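Local coordinates for protein fatty acyl CoA synthetase FADD13 (FATTY-ACYL-CoA SYNTHETASE) (Mycobacterium tuberculosis, PDB 3R44) that belongs to the ANL superfamily of AMP-binding enzymes, in which a large N-terminal part is joined to a smaller C-terminal domain, at residues D170-I175 and E375-P380; G355-H360 and A386-W391; G363-K368 and G404-K409. One frame throughout, in Å; residues are numbered along the deposited sequence.

Contact 1 (D170-I175 and E375-P380); sequences DDNLFI and EYWNRP
Ile175 and Trp377 make the main apolar touch here, a methyl group laid on an indole. The delta methyl CD1 of Ile175 stands 3.9 Å from the centroid of the Trp377 six-membered ring, 19° off the ring normal, which is a CH-pi contact over the face; its nearest ring atom is Trp377 CD2, at 3.8 Å from Ile175 CD1. The isoleucine arm bends beside its own backbone N and then runs out extended, a shape that carries the terminal methyl forward to the ring. Trp377 comes to meet it because CG is anti to the backbone N (chi1 180°), which throws the indole out from the turn that carries it. Asn172 approaches the same indole at its edge, with ND2 3.9 Å from Trp377 CZ3 and the amide plane turned 73° from the ring. Both ends of this amide are occupied: ND2 gives a hydrogen bond of 2.8 Å to a water that passes one on, also 2.8 Å, to Glu375 OE2, while OD1 accepts from Lys374. A short side chain with a donor and an acceptor suits this partly exposed place. Tyr376 to Arg379 form a type II beta turn, closed by Arg379 N to Tyr376 O at 3.1 Å; Asn378 takes its left-handed position, which asparagine tolerates well. Arg379 occupies the N-cap position before helix 380-385, and Pro380, with no N-H to satisfy, suits the first turn. Val189 of strand 186-191 touches both Asn172 and Trp377, and Arg70 packs against Ile175 and Trp377. The arrangement is that of a small three-stranded antiparallel sheet in an AMP-binding enzyme, strand 172-178 and the turn just after the short strand 375-376 meeting by side chains across the middle strand.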
loop_
_atom_site.group_PDB
_atom_site.type_symbol
_atom_site.label_atom_id
_atom_site.label_comp_id
_atom_site.label_asym_id
_atom_site.label_seq_id
_atom_site.Cartn_x
_atom_site.Cartn_y
_atom_site.Cartn_z
ATOM N N ASP A 170 13.471 0.879 -17.915
ATOM C CA ASP A 170 12.307 0.047 -18.054
ATOM C C ASP A 170 12.571 -1.426 -17.709
ATOM O O ASP A 170 11.680 -2.240 -17.828
ATOM C CB ASP A 170 11.827 0.145 -19.517
ATOM C CG ASP A 170 10.533 -0.569 -19.749
ATOM O OD1 ASP A 170 9.617 -0.385 -18.916
ATOM O OD2 ASP A 170 10.417 -1.304 -20.777
ATOM N N ASP A 171 13.779 -1.791 -17.294
ATOM C CA ASP A 171 14.002 -3.120 -16.772
ATOM C C ASP A 171 13.171 -3.424 -15.501
ATOM O O ASP A 171 13.050 -2.586 -14.602
ATOM C CB ASP A 171 15.492 -3.353 -16.509
ATOM C CG ASP A 171 16.300 -3.397 -17.798
ATOM O OD1 ASP A 171 15.705 -3.679 -18.864
ATOM O OD2 ASP A 171 17.509 -3.161 -17.715
ATOM N N ASN A 172 12.625 -4.636 -15.433
ATOM C CA ASN A 172 11.900 -5.051 -14.255
ATOM C C ASN A 172 12.730 -4.969 -13.011
ATOM O O ASN A 172 13.920 -5.330 -13.026
ATOM C CB ASN A 172 11.392 -6.473 -14.318
ATOM C CG ASN A 172 10.449 -6.704 -15.425
ATOM O OD1 ASN A 172 9.872 -5.754 -15.945
ATOM N ND2 ASN A 172 10.292 -7.984 -15.818
ATOM N N LEU A 173 12.082 -4.569 -11.924
ATOM C CA LEU A 173 12.721 -4.401 -10.631
ATOM C C LEU A 173 12.003 -5.158 -9.504
ATOM O O LEU A 173 12.648 -5.678 -8.597
ATOM C CB LEU A 173 12.800 -2.900 -10.250
ATOM C CG LEU A 173 13.386 -2.538 -8.869
ATOM C CD1 LEU A 173 14.752 -3.218 -8.623
ATOM C CD2 LEU A 173 13.499 -1.037 -8.611
ATOM N N PHE A 174 10.690 -5.089 -9.447
ATOM C CA PHE A 174 9.996 -5.878 -8.426
ATOM C C PHE A 174 8.657 -6.349 -8.900
ATOM O O PHE A 174 8.081 -5.728 -9.831
ATOM C CB PHE A 174 9.997 -5.223 -7.039
ATOM C CG PHE A 174 9.124 -4.022 -6.895
ATOM C CD1 PHE A 174 7.785 -4.175 -6.569
ATOM C CD2 PHE A 174 9.640 -2.753 -6.976
ATOM C CE1 PHE A 174 6.913 -3.051 -6.421
ATOM C CE2 PHE A 174 8.805 -1.634 -6.802
ATOM C CZ PHE A 174 7.444 -1.782 -6.506
ATOM N N ILE A 175 8.163 -7.414 -8.257
ATOM C CA ILE A 175 6.798 -7.864 -8.466
ATOM C C ILE A 175 6.123 -7.920 -7.119
ATOM O O ILE A 175 6.598 -8.586 -6.213
ATOM C CB ILE A 175 6.704 -9.257 -9.115
ATOM C CG1 ILE A 175 7.483 -9.376 -10.416
ATOM C CG2 ILE A 175 5.250 -9.595 -9.423
ATOM C CD1 ILE A 175 7.859 -10.788 -10.823
ATOM N N GLU A 375 3.262 -4.006 -16.301
ATOM C CA GLU A 375 2.331 -5.048 -16.695
ATOM C C GLU A 375 1.948 -5.854 -15.453
ATOM O O GLU A 375 2.613 -5.757 -14.417
ATOM C CB GLU A 375 3.008 -5.969 -17.688
ATOM C CG GLU A 375 4.106 -6.820 -17.058
ATOM C CD GLU A 375 5.073 -7.436 -18.066
ATOM O OE1 GLU A 375 5.152 -6.970 -19.216
ATOM O OE2 GLU A 375 5.784 -8.382 -17.658
ATOM N N TYR A 376 0.895 -6.644 -15.563
ATOM C CA TYR A 376 0.690 -7.724 -14.610
ATOM C C TYR A 376 1.488 -8.927 -15.091
ATOM O O TYR A 376 1.480 -9.252 -16.278
ATOM C CB TYR A 376 -0.787 -8.070 -14.515
ATOM C CG TYR A 376 -1.674 -7.026 -13.930
ATOM C CD1 TYR A 376 -1.571 -6.672 -12.573
ATOM C CD2 TYR A 376 -2.664 -6.392 -14.719
ATOM C CE1 TYR A 376 -2.403 -5.734 -12.041
ATOM C CE2 TYR A 376 -3.504 -5.463 -14.176
ATOM C CZ TYR A 376 -3.372 -5.142 -12.851
ATOM O OH TYR A 376 -4.188 -4.210 -12.292
ATOM N N TRP A 377 2.231 -9.539 -14.176
ATOM C CA TRP A 377 3.171 -10.562 -14.523
ATOM C C TRP A 377 2.524 -11.752 -15.246
ATOM O O TRP A 377 1.589 -12.352 -14.714
ATOM C CB TRP A 377 3.870 -11.030 -13.249
ATOM C CG TRP A 377 4.896 -12.119 -13.447
ATOM C CD1 TRP A 377 4.767 -13.392 -13.053
ATOM C CD2 TRP A 377 6.230 -12.010 -13.989
ATOM N NE1 TRP A 377 5.869 -14.109 -13.369
ATOM C CE2 TRP A 377 6.809 -13.276 -13.904
ATOM C CE3 TRP A 377 6.977 -10.968 -14.529
ATOM C CZ2 TRP A 377 8.085 -13.561 -14.418
ATOM C CZ3 TRP A 377 8.259 -11.227 -15.004
ATOM C CH2 TRP A 377 8.808 -12.490 -14.934
ATOM N N ASN A 378 3.036 -12.065 -16.441
ATOM C CA ASN A 378 2.516 -13.157 -17.298
ATOM C C ASN A 378 1.018 -13.102 -17.521
ATOM O O ASN A 378 0.380 -14.134 -17.763
ATOM C CB ASN A 378 2.966 -14.499 -16.739
ATOM C CG ASN A 378 4.447 -14.653 -16.809
ATOM O OD1 ASN A 378 5.100 -13.916 -17.528
ATOM N ND2 ASN A 378 4.988 -15.566 -16.054
ATOM N N ARG A 379 0.471 -11.886 -17.465
ATOM C CA ARG A 379 -0.931 -11.606 -17.749
ATOM C C ARG A 379 -1.132 -10.472 -18.754
ATOM O O ARG A 379 -1.649 -9.411 -18.380
ATOM C CB ARG A 379 -1.715 -11.371 -16.458
ATOM C CG ARG A 379 -1.722 -12.621 -15.587
ATOM C CD ARG A 379 -2.550 -12.469 -14.342
ATOM N NE ARG A 379 -2.845 -13.799 -13.758
ATOM C CZ ARG A 379 -2.250 -14.315 -12.685
ATOM N NH1 ARG A 379 -1.382 -13.612 -12.001
ATOM N NH2 ARG A 379 -2.533 -15.538 -12.272
ATOM N N PRO A 380 -0.767 -10.715 -20.045
ATOM C CA PRO A 380 -0.734 -9.639 -21.045
ATOM C C PRO A 380 -2.125 -9.124 -21.367
ATOM O O PRO A 380 -2.309 -7.906 -21.518
ATOM C CB PRO A 380 -0.127 -10.317 -22.283
ATOM C CG PRO A 380 -0.318 -11.785 -22.076
ATOM C CD PRO A 380 -0.140 -11.942 -20.579
HETATM O O HOH W 1 8.586 -8.683 -17.903
#

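Contact 2 (G355-H360 and A386-W391); sequences GVIREH and AFDNGW
Asp388 is the first residue of 386-391 to meet the other segment: its carboxylate OD2 lies 4.3 Å from Ile357 CD1, a loose contact; OD2 instead forms a salt bridge with Arg351. The chain then reverses through Asn389 and Gly390, the middle pair of a type I' beta turn. Both adopt left-handed backbone angles, which asparagine accepts and glycine takes without strain. Two backbone bonds close the turn, Asp388 N to Trp391 O at 2.8 Å and Trp391 N to Asp388 O at 3.0 Å. Trp391 follows, with CG beside its backbone N (chi1 -68°), and offers one indole face to Ile357. There the isoleucine spreads its two arms: CD1 is 3.6 Å from the centroid of the five-membered ring, 23° off the normal, as a CH-pi contact, and CG2 sits farther along the same face, 4.0 Å from Trp391 CE2. A beta-branched residue suits a broad flat ring because two methyls can cover it at once. Ala349 and Val366, from the strands between, touch both residues. The whole is a tight two-residue beta hairpin at one border of a five-stranded antiparallel sheet, whose tryptophan reaches across the sheet face to the strand at the opposite border.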
loop_
_atom_site.group_PDB
_atom_site.type_symbol
_atom_site.label_atom_id
_atom_site.label_comp_id
_atom_site.label_asym_id
_atom_site.label_seq_id
_atom_site.Cartn_x
_atom_site.Cartn_y
_atom_site.Cartn_z
ATOM N N GLY A 355 -17.337 6.519 -21.130
ATOM C CA GLY A 355 -15.964 6.381 -21.608
ATOM C C GLY A 355 -15.158 7.666 -21.703
ATOM O O GLY A 355 -13.971 7.615 -21.994
ATOM N N VAL A 356 -15.759 8.827 -21.452
ATOM C CA VAL A 356 -14.995 10.075 -21.463
ATOM C C VAL A 356 -14.154 10.224 -20.172
ATOM O O VAL A 356 -14.634 10.094 -19.044
ATOM C CB VAL A 356 -15.885 11.330 -21.706
ATOM C CG1 VAL A 356 -15.035 12.607 -21.734
ATOM C CG2 VAL A 356 -16.679 11.167 -23.005
ATOM N N ILE A 357 -12.881 10.519 -20.344
ATOM C CA ILE A 357 -12.029 10.798 -19.208
ATOM C C ILE A 357 -12.038 12.305 -18.922
ATOM O O ILE A 357 -11.703 13.110 -19.796
ATOM C CB ILE A 357 -10.603 10.273 -19.454
ATOM C CG1 ILE A 357 -10.643 8.748 -19.661
ATOM C CG2 ILE A 357 -9.630 10.668 -18.323
ATOM C CD1 ILE A 357 -9.281 8.124 -19.872
ATOM N N ARG A 358 -12.367 12.675 -17.692
ATOM C CA ARG A 358 -12.441 14.090 -17.290
ATOM C C ARG A 358 -11.602 14.427 -16.041
ATOM O O ARG A 358 -11.542 13.626 -15.098
ATOM C CB ARG A 358 -13.903 14.480 -16.995
ATOM C CG ARG A 358 -14.942 14.087 -18.013
ATOM C CD ARG A 358 -16.357 14.522 -17.613
ATOM N NE ARG A 358 -17.213 14.393 -18.778
ATOM C CZ ARG A 358 -17.772 13.262 -19.198
ATOM N NH1 ARG A 358 -17.637 12.110 -18.529
ATOM N NH2 ARG A 358 -18.482 13.279 -20.299
ATOM N N GLU A 359 -10.990 15.616 -15.977
ATOM C CA GLU A 359 -10.264 15.948 -14.752
ATOM C C GLU A 359 -11.178 16.404 -13.621
ATOM O O GLU A 359 -10.714 16.521 -12.501
ATOM C CB GLU A 359 -9.095 16.947 -14.977
ATOM C CG GLU A 359 -7.938 16.297 -15.838
ATOM C CD GLU A 359 -6.501 16.704 -15.415
ATOM O OE1 GLU A 359 -6.320 17.894 -15.032
ATOM O OE2 GLU A 359 -5.570 15.836 -15.488
ATOM N N HIS A 360 -12.462 16.614 -13.895
ATOM C CA HIS A 360 -13.390 17.087 -12.864
ATOM C C HIS A 360 -14.680 16.275 -13.016
ATOM O O HIS A 360 -15.116 16.014 -14.125
ATOM C CB HIS A 360 -13.623 18.634 -12.964
ATOM C CG HIS A 360 -12.351 19.435 -12.926
ATOM N ND1 HIS A 360 -11.706 19.763 -11.749
ATOM C CD2 HIS A 360 -11.558 19.901 -13.921
ATOM C CE1 HIS A 360 -10.595 20.427 -12.018
ATOM N NE2 HIS A 360 -10.479 20.520 -13.330
ATOM N N ALA A 386 -6.640 -3.311 -18.526
ATOM C CA ALA A 386 -6.492 -2.344 -17.432
ATOM C C ALA A 386 -6.178 -0.927 -17.898
ATOM O O ALA A 386 -6.190 -0.009 -17.096
ATOM C CB ALA A 386 -5.425 -2.815 -16.463
ATOM N N PHE A 387 -5.877 -0.753 -19.176
ATOM C CA PHE A 387 -5.515 0.528 -19.727
ATOM C C PHE A 387 -6.465 1.000 -20.807
ATOM O O PHE A 387 -7.011 0.197 -21.582
ATOM C CB PHE A 387 -4.126 0.465 -20.315
ATOM C CG PHE A 387 -3.074 0.539 -19.331
ATOM C CD1 PHE A 387 -2.556 1.760 -19.003
ATOM C CD2 PHE A 387 -2.575 -0.599 -18.698
ATOM C CE1 PHE A 387 -1.558 1.861 -18.066
ATOM C CE2 PHE A 387 -1.569 -0.477 -17.743
ATOM C CZ PHE A 387 -1.059 0.748 -17.464
ATOM N N ASP A 388 -6.697 2.302 -20.799
ATOM C CA ASP A 388 -7.481 2.998 -21.810
ATOM C C ASP A 388 -6.660 4.175 -22.295
ATOM O O ASP A 388 -6.606 5.211 -21.612
ATOM C CB ASP A 388 -8.759 3.532 -21.193
ATOM C CG ASP A 388 -9.676 4.196 -22.214
ATOM O OD1 ASP A 388 -9.286 4.269 -23.412
ATOM O OD2 ASP A 388 -10.790 4.625 -21.803
ATOM N N ASN A 389 -5.987 3.992 -23.431
ATOM C CA ASN A 389 -5.105 5.024 -24.008
ATOM C C ASN A 389 -4.082 5.607 -23.057
ATOM O O ASN A 389 -3.992 6.844 -22.902
ATOM C CB ASN A 389 -5.921 6.181 -24.541
ATOM C CG ASN A 389 -6.775 5.790 -25.716
ATOM O OD1 ASN A 389 -7.984 6.053 -25.718
ATOM N ND2 ASN A 389 -6.173 5.131 -26.715
ATOM N N GLY A 390 -3.371 4.731 -22.385
ATOM C CA GLY A 390 -2.349 5.112 -21.464
ATOM C C GLY A 390 -2.861 5.363 -20.070
ATOM O O GLY A 390 -2.067 5.483 -19.198
ATOM N N TRP A 391 -4.191 5.493 -19.873
ATOM C CA TRP A 391 -4.770 5.707 -18.541
ATOM C C TRP A 391 -5.047 4.357 -17.895
ATOM O O TRP A 391 -5.738 3.539 -18.480
ATOM C CB TRP A 391 -6.059 6.467 -18.642
ATOM C CG TRP A 391 -5.905 7.863 -19.078
ATOM C CD1 TRP A 391 -5.966 8.347 -20.326
ATOM C CD2 TRP A 391 -5.743 8.983 -18.211
ATOM N NE1 TRP A 391 -5.874 9.741 -20.308
ATOM C CE2 TRP A 391 -5.723 10.144 -19.010
ATOM C CE3 TRP A 391 -5.617 9.107 -16.831
ATOM C CZ2 TRP A 391 -5.539 11.420 -18.481
ATOM C CZ3 TRP A 391 -5.454 10.381 -16.300
ATOM C CH2 TRP A 391 -5.405 11.519 -17.135
#

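Contact 3 (G363-K368 and G404-K409); sequences GEVVIK and GYLYIK
Strands 364-369 and 406-410 belong to different sheets and approach through side chains, their closest alpha carbons, Val365 CA and Ile408 CA, being 8.3 Å apart. Val365 rests one methyl, CG2, against two neighbouring methyls of the facing strand. It lies 4.0 Å from Leu406 CD1 and 3.9 Å from Ile408 CD1, both ordinary van der Waals separations. The other methyl, Val365 CG1, is more distant, its nearest approach being to Leu406 CD2 at 4.3 Å. Leu406 sets CG anti to its N (chi1 178°), which extends the side chain toward the valine, and presents CD1 as its nearer delta methyl, the two side chains crossing at a slant. Ile408, two residues on, crosses Val365 at about a right angle; its CG1 arm folds (chi2 -78°), and this bend swings CD1 back to the valine methyl. Beta-branched valine suits an extended strand, here bonded through its backbone to Thr394 and Asp396, and the longer leucine and isoleucine reach across from the other strand. Tyr315 of strand 310-316 touches all three side chains and widens the cluster. With only aliphatic carbon meeting aliphatic carbon, this joint probably owes its stability to close fit and the exclusion of water, and carries no directional bond between the two segments.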
loop_
_atom_site.group_PDB
_atom_site.type_symbol
_atom_site.label_atom_id
_atom_site.label_comp_id
_atom_site.label_asym_id
_atom_site.label_seq_id
_atom_site.Cartn_x
_atom_site.Cartn_y
_atom_site.Cartn_z
ATOM N N GLY A 363 -16.692 9.383 -11.586
ATOM C CA GLY A 363 -16.450 8.220 -12.445
ATOM C C GLY A 363 -15.379 7.305 -11.904
ATOM O O GLY A 363 -15.018 7.364 -10.721
ATOM N N GLU A 364 -14.863 6.447 -12.760
ATOM C CA GLU A 364 -13.821 5.520 -12.328
ATOM C C GLU A 364 -12.489 6.283 -12.244
ATOM O O GLU A 364 -12.138 6.959 -13.199
ATOM C CB GLU A 364 -13.717 4.340 -13.305
ATOM C CG GLU A 364 -12.659 3.348 -12.868
ATOM C CD GLU A 364 -12.383 2.268 -13.934
ATOM O OE1 GLU A 364 -12.872 2.420 -15.102
ATOM O OE2 GLU A 364 -11.670 1.281 -13.607
ATOM N N VAL A 365 -11.756 6.164 -11.131
ATOM C CA VAL A 365 -10.493 6.845 -10.993
ATOM C C VAL A 365 -9.500 6.267 -12.002
ATOM O O VAL A 365 -9.340 5.008 -12.127
ATOM C CB VAL A 365 -9.959 6.793 -9.587
ATOM C CG1 VAL A 365 -8.582 7.546 -9.525
ATOM C CG2 VAL A 365 -11.007 7.452 -8.561
ATOM N N VAL A 366 -8.890 7.159 -12.792
ATOM C CA VAL A 366 -7.871 6.695 -13.749
ATOM C C VAL A 366 -6.572 7.484 -13.532
ATOM O O VAL A 366 -6.610 8.653 -13.107
ATOM C CB VAL A 366 -8.321 6.742 -15.200
ATOM C CG1 VAL A 366 -9.391 5.700 -15.489
ATOM C CG2 VAL A 366 -8.774 8.118 -15.621
ATOM N N ILE A 367 -5.434 6.847 -13.800
ATOM C CA ILE A 367 -4.128 7.471 -13.546
ATOM C C ILE A 367 -3.283 7.385 -14.805
ATOM O O ILE A 367 -3.238 6.297 -15.445
ATOM C CB ILE A 367 -3.413 6.737 -12.376
ATOM C CG1 ILE A 367 -4.284 6.759 -11.088
ATOM C CG2 ILE A 367 -1.994 7.314 -12.140
ATOM C CD1 ILE A 367 -3.723 5.942 -9.844
ATOM N N LYS A 368 -2.551 8.439 -15.147
ATOM C CA LYS A 368 -1.573 8.421 -16.278
ATOM C C LYS A 368 -0.264 8.951 -15.702
ATOM O O LYS A 368 -0.237 10.028 -15.133
ATOM C CB LYS A 368 -2.026 9.272 -17.465
ATOM C CG LYS A 368 -1.025 9.295 -18.618
ATOM C CD LYS A 368 -1.639 9.983 -19.864
ATOM C CE LYS A 368 -2.294 8.955 -20.749
ATOM N NZ LYS A 368 -2.702 9.531 -22.073
ATOM N N GLY A 404 -9.966 20.258 -7.927
ATOM C CA GLY A 404 -9.058 19.168 -8.194
ATOM C C GLY A 404 -8.848 18.154 -7.087
ATOM O O GLY A 404 -7.954 17.303 -7.175
ATOM N N TYR A 405 -9.697 18.184 -6.065
ATOM C CA TYR A 405 -9.538 17.293 -4.917
ATOM C C TYR A 405 -10.338 16.025 -5.173
ATOM O O TYR A 405 -11.545 16.082 -5.500
ATOM C CB TYR A 405 -9.935 17.971 -3.619
ATOM C CG TYR A 405 -8.965 19.015 -3.144
ATOM C CD1 TYR A 405 -7.919 18.688 -2.329
ATOM C CD2 TYR A 405 -9.058 20.319 -3.559
ATOM C CE1 TYR A 405 -7.000 19.646 -1.876
ATOM C CE2 TYR A 405 -8.121 21.286 -3.155
ATOM C CZ TYR A 405 -7.121 20.947 -2.319
ATOM O OH TYR A 405 -6.263 21.900 -1.880
ATOM N N LEU A 406 -9.656 14.905 -5.051
ATOM C CA LEU A 406 -10.240 13.569 -5.219
ATOM C C LEU A 406 -10.928 13.083 -3.938
ATOM O O LEU A 406 -10.362 13.185 -2.838
ATOM C CB LEU A 406 -9.135 12.570 -5.556
ATOM C CG LEU A 406 -9.547 11.112 -5.727
ATOM C CD1 LEU A 406 -10.624 11.028 -6.818
ATOM C CD2 LEU A 406 -8.365 10.182 -6.093
ATOM N N TYR A 407 -12.135 12.535 -4.098
ATOM C CA TYR A 407 -12.895 11.913 -3.010
ATOM C C TYR A 407 -13.196 10.506 -3.480
ATOM O O TYR A 407 -13.874 10.319 -4.472
ATOM C CB TYR A 407 -14.209 12.642 -2.701
ATOM C CG TYR A 407 -14.017 13.988 -2.028
ATOM C CD1 TYR A 407 -14.122 14.106 -0.653
ATOM C CD2 TYR A 407 -13.682 15.117 -2.754
ATOM C CE1 TYR A 407 -13.923 15.312 -0.008
ATOM C CE2 TYR A 407 -13.471 16.354 -2.116
ATOM C CZ TYR A 407 -13.601 16.435 -0.759
ATOM O OH TYR A 407 -13.393 17.616 -0.123
ATOM N N ILE A 408 -12.643 9.510 -2.808
ATOM C CA ILE A 408 -12.945 8.149 -3.155
ATOM C C ILE A 408 -14.287 7.712 -2.591
ATOM O O ILE A 408 -14.586 7.838 -1.387
ATOM C CB ILE A 408 -11.824 7.185 -2.712
ATOM C CG1 ILE A 408 -10.487 7.557 -3.355
ATOM C CG2 ILE A 408 -12.187 5.705 -3.010
ATOM C CD1 ILE A 408 -10.308 7.158 -4.740
ATOM N N LYS A 409 -15.113 7.173 -3.459
ATOM C CA LYS A 409 -16.460 6.774 -3.072
ATOM C C LYS A 409 -16.576 5.302 -2.801
ATOM O O LYS A 409 -17.337 4.904 -1.913
ATOM C CB LYS A 409 -17.480 7.159 -4.145
ATOM C CG LYS A 409 -17.592 8.634 -4.388
ATOM C CD LYS A 409 -17.991 9.364 -3.121
ATOM C CE LYS A 409 -18.059 10.878 -3.300
ATOM N NZ LYS A 409 -19.105 11.268 -4.326
#

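Contact 3 is buried, contact 1 partly buried and contact 2 lies at the surface. Contacts 2 and 3 share one five-stranded sheet: contact 2 joins the border strand 357-358 to the hairpin at the far side of the sheet, while contact 3 ties its strand 364-369 to a separate two-stranded sheet. They also touch, since Lys368 NZ probably bonds to Asn389 O. Contact 1 belongs to another sheet, about 22 Å from contact 2 between centres, yet Tyr376 packs on Ala386. The buried contact 3 is wholly aliphatic, whereas the two less buried ones pair isoleucine with tryptophan and have polar groups nearby, among them a bridging water in contact 1.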